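Local coordinates for protein L-lysine 6-oxidase (Marinomonas mediterranea, PDB 3WEU) that oxidises the side-chain amine of free L-lysine with a cysteine tryptophylquinone cofactor, releasing ammonia and the hydrogen peroxide that makes it antibacterial, at residues A[3-8]-A[61-66]; A[225-230]-A[239-244]. One frame throughout, in Å; residues are numbered along the deposited sequence.

Contact 1: residues A[3-8]-A[61-66]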
loop_
_atom_site.group_PDB
_atom_site.type_symbol
_atom_site.label_atom_id
_atom_site.label_comp_id
_atom_site.label_asym_id
_atom_site.label_seq_id
_atom_site.Cartn_x
_atom_site.Cartn_y
_atom_site.Cartn_z
ATOM N N LEU A 3 15.558 -40.008 37.855
ATOM C CA LEU A 3 16.420 -38.806 37.668
ATOM C C LEU A 3 15.521 -37.568 37.567
ATOM O O LEU A 3 14.380 -37.729 37.247
ATOM C CB LEU A 3 17.087 -38.936 36.369
ATOM C CG LEU A 3 17.970 -40.127 36.152
ATOM C CD1 LEU A 3 18.409 -40.093 34.704
ATOM C CD2 LEU A 3 19.142 -40.059 37.097
ATOM N N SER A 4 16.020 -36.341 37.741
ATOM C CA SER A 4 15.194 -35.191 37.374
ATOM C C SER A 4 16.108 -34.262 36.612
ATOM O O SER A 4 17.307 -34.236 36.825
ATOM C CB SER A 4 14.576 -34.582 38.636
ATOM O OG SER A 4 15.642 -34.065 39.326
ATOM N N VAL A 5 15.542 -33.580 35.644
ATOM C CA VAL A 5 16.251 -32.577 34.862
ATOM C C VAL A 5 15.750 -31.194 35.300
ATOM O O VAL A 5 14.553 -30.995 35.562
ATOM C CB VAL A 5 15.961 -32.799 33.392
ATOM C CG1 VAL A 5 16.465 -31.663 32.493
ATOM C CG2 VAL A 5 16.490 -34.162 32.946
ATOM N N HIS A 6 16.683 -30.293 35.478
ATOM C CA HIS A 6 16.341 -28.905 35.776
ATOM C C HIS A 6 17.124 -27.950 34.875
ATOM O O HIS A 6 18.317 -28.189 34.580
ATOM C CB HIS A 6 16.585 -28.576 37.219
ATOM C CG HIS A 6 15.771 -29.395 38.158
ATOM N ND1 HIS A 6 14.422 -29.183 38.341
ATOM C CD2 HIS A 6 16.111 -30.430 38.980
ATOM C CE1 HIS A 6 13.955 -30.089 39.191
ATOM N NE2 HIS A 6 14.966 -30.839 39.606
ATOM N N PRO A 7 16.510 -26.830 34.505
ATOM C CA PRO A 7 15.121 -26.447 34.875
ATOM C C PRO A 7 14.052 -27.340 34.162
ATOM O O PRO A 7 14.291 -27.915 33.117
ATOM C CB PRO A 7 14.991 -25.030 34.282
ATOM C CG PRO A 7 15.911 -25.033 33.104
ATOM C CD PRO A 7 17.135 -25.831 33.613
ATOM N N SER A 8 12.870 -27.423 34.742
ATOM C CA SER A 8 11.737 -28.116 34.081
ATOM C C SER A 8 11.291 -27.442 32.776
ATOM O O SER A 8 10.840 -28.130 31.807
ATOM C CB SER A 8 10.591 -28.240 35.095
ATOM O OG SER A 8 10.037 -26.980 35.351
ATOM N N GLN A 61 20.318 -21.783 27.579
ATOM C CA GLN A 61 19.951 -22.445 28.831
ATOM C C GLN A 61 20.801 -23.650 29.112
ATOM O O GLN A 61 20.824 -24.579 28.303
ATOM C CB GLN A 61 18.506 -22.876 28.802
ATOM C CG GLN A 61 18.039 -23.630 30.008
ATOM C CD GLN A 61 17.738 -22.687 31.152
ATOM O OE1 GLN A 61 16.819 -21.886 31.078
ATOM N NE2 GLN A 61 18.494 -22.791 32.203
ATOM N N VAL A 62 21.409 -23.675 30.299
ATOM C CA VAL A 62 22.057 -24.891 30.838
ATOM C C VAL A 62 21.016 -25.746 31.491
ATOM O O VAL A 62 20.181 -25.250 32.263
ATOM C CB VAL A 62 23.139 -24.535 31.866
ATOM C CG1 VAL A 62 23.753 -25.761 32.522
ATOM C CG2 VAL A 62 24.207 -23.678 31.214
ATOM N N PHE A 63 21.029 -27.038 31.184
ATOM C CA PHE A 63 20.240 -28.002 31.901
ATOM C C PHE A 63 21.174 -28.970 32.611
ATOM O O PHE A 63 22.255 -29.315 32.079
ATOM C CB PHE A 63 19.361 -28.844 30.973
ATOM C CG PHE A 63 18.242 -28.116 30.285
ATOM C CD1 PHE A 63 18.465 -27.444 29.143
ATOM C CD2 PHE A 63 16.917 -28.255 30.733
ATOM C CE1 PHE A 63 17.431 -26.809 28.471
ATOM C CE2 PHE A 63 15.855 -27.648 30.045
ATOM C CZ PHE A 63 16.104 -26.925 28.904
ATOM N N LYS A 64 20.750 -29.403 33.781
ATOM C CA LYS A 64 21.504 -30.311 34.682
ATOM C C LYS A 64 20.574 -31.474 35.011
ATOM O O LYS A 64 19.333 -31.331 34.986
ATOM C CB LYS A 64 21.888 -29.613 35.913
ATOM C CG LYS A 64 22.861 -28.467 35.637
ATOM C CD LYS A 64 23.342 -27.828 36.946
ATOM C CE LYS A 64 24.089 -26.537 36.647
ATOM N NZ LYS A 64 24.570 -25.894 37.915
ATOM N N VAL A 65 21.169 -32.642 35.225
ATOM C CA VAL A 65 20.394 -33.839 35.561
ATOM C C VAL A 65 20.902 -34.302 36.907
ATOM O O VAL A 65 22.109 -34.184 37.230
ATOM C CB VAL A 65 20.465 -34.908 34.447
ATOM C CG1 VAL A 65 21.918 -35.226 34.141
ATOM C CG2 VAL A 65 19.690 -36.176 34.810
ATOM N N PHE A 66 19.963 -34.789 37.726
ATOM C CA PHE A 66 20.249 -35.127 39.108
ATOM C C PHE A 66 19.770 -36.518 39.434
ATOM O O PHE A 66 18.723 -36.924 38.942
ATOM C CB PHE A 66 19.508 -34.148 40.027
ATOM C CG PHE A 66 19.984 -32.747 39.884
ATOM C CD1 PHE A 66 19.528 -31.963 38.858
ATOM C CD2 PHE A 66 20.963 -32.243 40.717
ATOM C CE1 PHE A 66 19.984 -30.651 38.720
ATOM C CE2 PHE A 66 21.429 -30.932 40.560
ATOM C CZ PHE A 66 20.959 -30.176 39.518
#
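L3 lies against the end of strand 61-66, its CA 3.2 Å from F66 O and its CB beside V65 CG2. S4 and F66 form an antiparallel hydrogen-bonded pair. S4 N gives a bond to F66 O, and F66 N returns one to S4 O at 2.9 Å. V5 faces V65 in a non-hydrogen-bonded pair. V5 CG1, anti to the backbone N (chi1 170°), packs obliquely against the F63 ring, 3.9 Å from CD2. H6 pairs with K64 through two nearly straight bonds, and K64 N to H6 O is 2.8 Å. The imidazole brings its edge to F66, with H6 CD2 3.7 Å from F66 CD1 and the ring planes at 57°. H6 ND1 is held by D435. P7 follows a cis peptide bond. P7 CG packs against the Q61 amide, 3.5 Å from NE2, while P7 O sits at the edge of the F63 ring. That amide is fixed at both ends: NE2 bonds to V62 O, and OE1 accepts from V11 N. The pair belongs to the mixed sheet of the N-terminal region. V5 and V65 touch C228 of strand 223-232, and H6, P7 and F66 are covered by helix 433-439.

Contact 2: residues A[225-230]-A[239-244]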
loop_
_atom_site.group_PDB
_atom_site.type_symbol
_atom_site.label_atom_id
_atom_site.label_comp_id
_atom_site.label_asym_id
_atom_site.label_seq_id
_atom_site.Cartn_x
_atom_site.Cartn_y
_atom_site.Cartn_z
ATOM N N SER A 225 10.618 -30.466 23.467
ATOM C CA SER A 225 10.923 -31.387 24.486
ATOM C C SER A 225 12.403 -31.552 24.677
ATOM O O SER A 225 13.202 -31.453 23.705
ATOM C CB SER A 225 10.359 -32.777 24.114
ATOM O OG SER A 225 10.847 -33.191 22.840
ATOM N N VAL A 226 12.747 -31.872 25.917
ATOM C CA VAL A 226 14.107 -32.178 26.308
ATOM C C VAL A 226 14.049 -33.578 26.867
ATOM O O VAL A 226 13.305 -33.812 27.786
ATOM C CB VAL A 226 14.706 -31.216 27.352
ATOM C CG1 VAL A 226 16.110 -31.635 27.810
ATOM C CG2 VAL A 226 14.784 -29.828 26.740
ATOM N N THR A 227 14.912 -34.463 26.344
ATOM C CA THR A 227 15.059 -35.819 26.907
ATOM C C THR A 227 16.500 -36.078 27.273
ATOM O O THR A 227 17.379 -35.768 26.516
ATOM C CB THR A 227 14.565 -36.907 25.890
ATOM O OG1 THR A 227 13.239 -36.591 25.519
ATOM C CG2 THR A 227 14.551 -38.326 26.552
ATOM N N CYS A 228 16.708 -36.599 28.456
ATOM C CA CYS A 228 18.003 -36.908 28.972
ATOM C C CYS A 228 18.071 -38.376 29.269
ATOM O O CYS A 228 17.329 -38.858 30.125
ATOM C CB CYS A 228 18.265 -36.213 30.292
ATOM S SG CYS A 228 19.908 -36.401 30.952
ATOM N N VAL A 229 19.021 -39.051 28.634
ATOM C CA VAL A 229 19.305 -40.497 28.934
ATOM C C VAL A 229 20.692 -40.571 29.537
ATOM O O VAL A 229 21.686 -40.176 28.913
ATOM C CB VAL A 229 19.264 -41.360 27.653
ATOM C CG1 VAL A 229 19.593 -42.835 27.960
ATOM C CG2 VAL A 229 17.920 -41.257 26.940
ATOM N N VAL A 230 20.774 -41.083 30.747
ATOM C CA VAL A 230 22.002 -41.293 31.422
ATOM C C VAL A 230 22.281 -42.801 31.368
ATOM O O VAL A 230 21.434 -43.609 31.808
ATOM C CB VAL A 230 21.846 -40.954 32.908
ATOM C CG1 VAL A 230 23.106 -41.342 33.710
ATOM C CG2 VAL A 230 21.590 -39.426 33.050
ATOM N N THR A 239 16.030 -42.392 32.111
ATOM C CA THR A 239 15.645 -41.315 31.238
ATOM C C THR A 239 14.780 -40.330 32.033
ATOM O O THR A 239 13.997 -40.737 32.900
ATOM C CB THR A 239 14.860 -41.866 30.052
ATOM O OG1 THR A 239 15.726 -42.705 29.275
ATOM C CG2 THR A 239 14.335 -40.741 29.174
ATOM N N SER A 240 14.929 -39.042 31.753
ATOM C CA SER A 240 14.057 -38.053 32.404
ATOM C C SER A 240 13.887 -36.903 31.409
ATOM O O SER A 240 14.617 -36.827 30.395
ATOM C CB SER A 240 14.669 -37.671 33.742
ATOM O OG SER A 240 14.022 -36.557 34.310
ATOM N N THR A 241 12.876 -36.058 31.611
ATOM C CA THR A 241 12.457 -35.127 30.553
ATOM C C THR A 241 12.170 -33.719 31.142
ATOM O O THR A 241 11.956 -33.577 32.383
ATOM C CB THR A 241 11.190 -35.575 29.839
ATOM O OG1 THR A 241 10.213 -35.807 30.841
ATOM C CG2 THR A 241 11.422 -36.841 28.997
ATOM N N ALA A 242 12.136 -32.741 30.233
ATOM C CA ALA A 242 11.829 -31.360 30.525
ATOM C C ALA A 242 11.345 -30.757 29.248
ATOM O O ALA A 242 11.087 -31.483 28.260
ATOM C CB ALA A 242 13.102 -30.639 31.050
ATOM N N TRP A 243 11.155 -29.441 29.259
ATOM C CA TRP A 243 10.726 -28.688 28.120
ATOM C C TRP A 243 11.666 -27.519 27.942
ATOM O O TRP A 243 12.436 -27.150 28.862
ATOM C CB TRP A 243 9.274 -28.220 28.288
ATOM C CG TRP A 243 8.553 -28.081 27.017
ATOM C CD1 TRP A 243 8.354 -26.952 26.326
ATOM C CD2 TRP A 243 7.941 -29.130 26.244
ATOM N NE1 TRP A 243 7.691 -27.201 25.159
ATOM C CE2 TRP A 243 7.397 -28.538 25.102
ATOM C CE3 TRP A 243 7.786 -30.492 26.422
ATOM C CZ2 TRP A 243 6.683 -29.268 24.135
ATOM C CZ3 TRP A 243 7.120 -31.234 25.437
ATOM C CH2 TRP A 243 6.566 -30.622 24.337
ATOM N N MET A 244 11.591 -26.926 26.769
ATOM C CA MET A 244 12.428 -25.824 26.406
ATOM C C MET A 244 11.626 -24.788 25.623
ATOM O O MET A 244 10.924 -25.136 24.667
ATOM C CB MET A 244 13.602 -26.347 25.550
ATOM C CG MET A 244 14.494 -25.266 25.005
ATOM S SD MET A 244 15.482 -24.623 26.332
ATOM C CE MET A 244 15.970 -23.113 25.612
#
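S225-V230 and T239-M244 run antiparallel at 152°, joined by four backbone hydrogen bonds at the pairs V226-A242 and C228-S240.

On one face, W243 lays its indole over S225. S225 N sits 3.9 Å above the ring plane, over its centre, and S225 CB is 3.8 Å from W243 CZ3. With CG roughly anti to the backbone N (chi1 -150°), the indole swings back over the start of 225-230. The NE1 group bonds to D223, two residues before S225, and this ties the indole back to the partner strand. H471 meets the same indole edge-to-face.

T227, T239 and T241 lie on the same side of the sheet as W243. T227 CG2 reaches diagonally to T239 CG2, 3.6 Å away, and T227 lies side by side with T241. T239 OG1 rests against V229 CG2 at 3.5 Å.

The two strands form a beta hairpin, 223-232 with 237-247, in the N-terminal region of the enzyme. Strand 80-91 continues the sheet beyond 225-230, and strand 4-13 beyond 239-244.

The other face is largely buried: V226, C228 and A242 line it, with S240 partly exposed. V226 CB lies 4.1 Å from A242 CB, and V226 CG2 lies 3.9 Å from M244 CB. V226 also packs on F63, and C228 on V5 and V65.

The backbone bonds differ in approach. C228 N comes to S240 O almost head-on, at 2.9 Å, and S240 N lies in the carbonyl plane of C228. V226 N instead stands well above the carbonyl plane of A242. That carbonyl also receives a weak hydrogen bond from H471 NE2. T241 CA, between the bonded pairs, comes within 3.2 Å of V226 O; T239 CA, beyond them, makes a like CA-H...O contact with C228 O.

How the contacts relate
Contacts 1 and 2 belong to one sheet, with centres about 8 Å apart. Strands 4-13 and 237-247 are neighbours in it and run parallel. S8 O probably bonds to W243 N at 2.9 Å, and L3 O probably to S240 OG. Each contact is partly buried. Their buried faces pack against each other, where F63 CZ touches M244 SD at 3.5 Å. The other faces differ. In contact 1 it carries H6, K64 and F66, partly under helix 433-439. In contact 2 it carries threonines and an indole, and T239 is exposed. Contact 2 is a local hairpin, whereas contact 1 joins segments 53 residues apart at their closest ends.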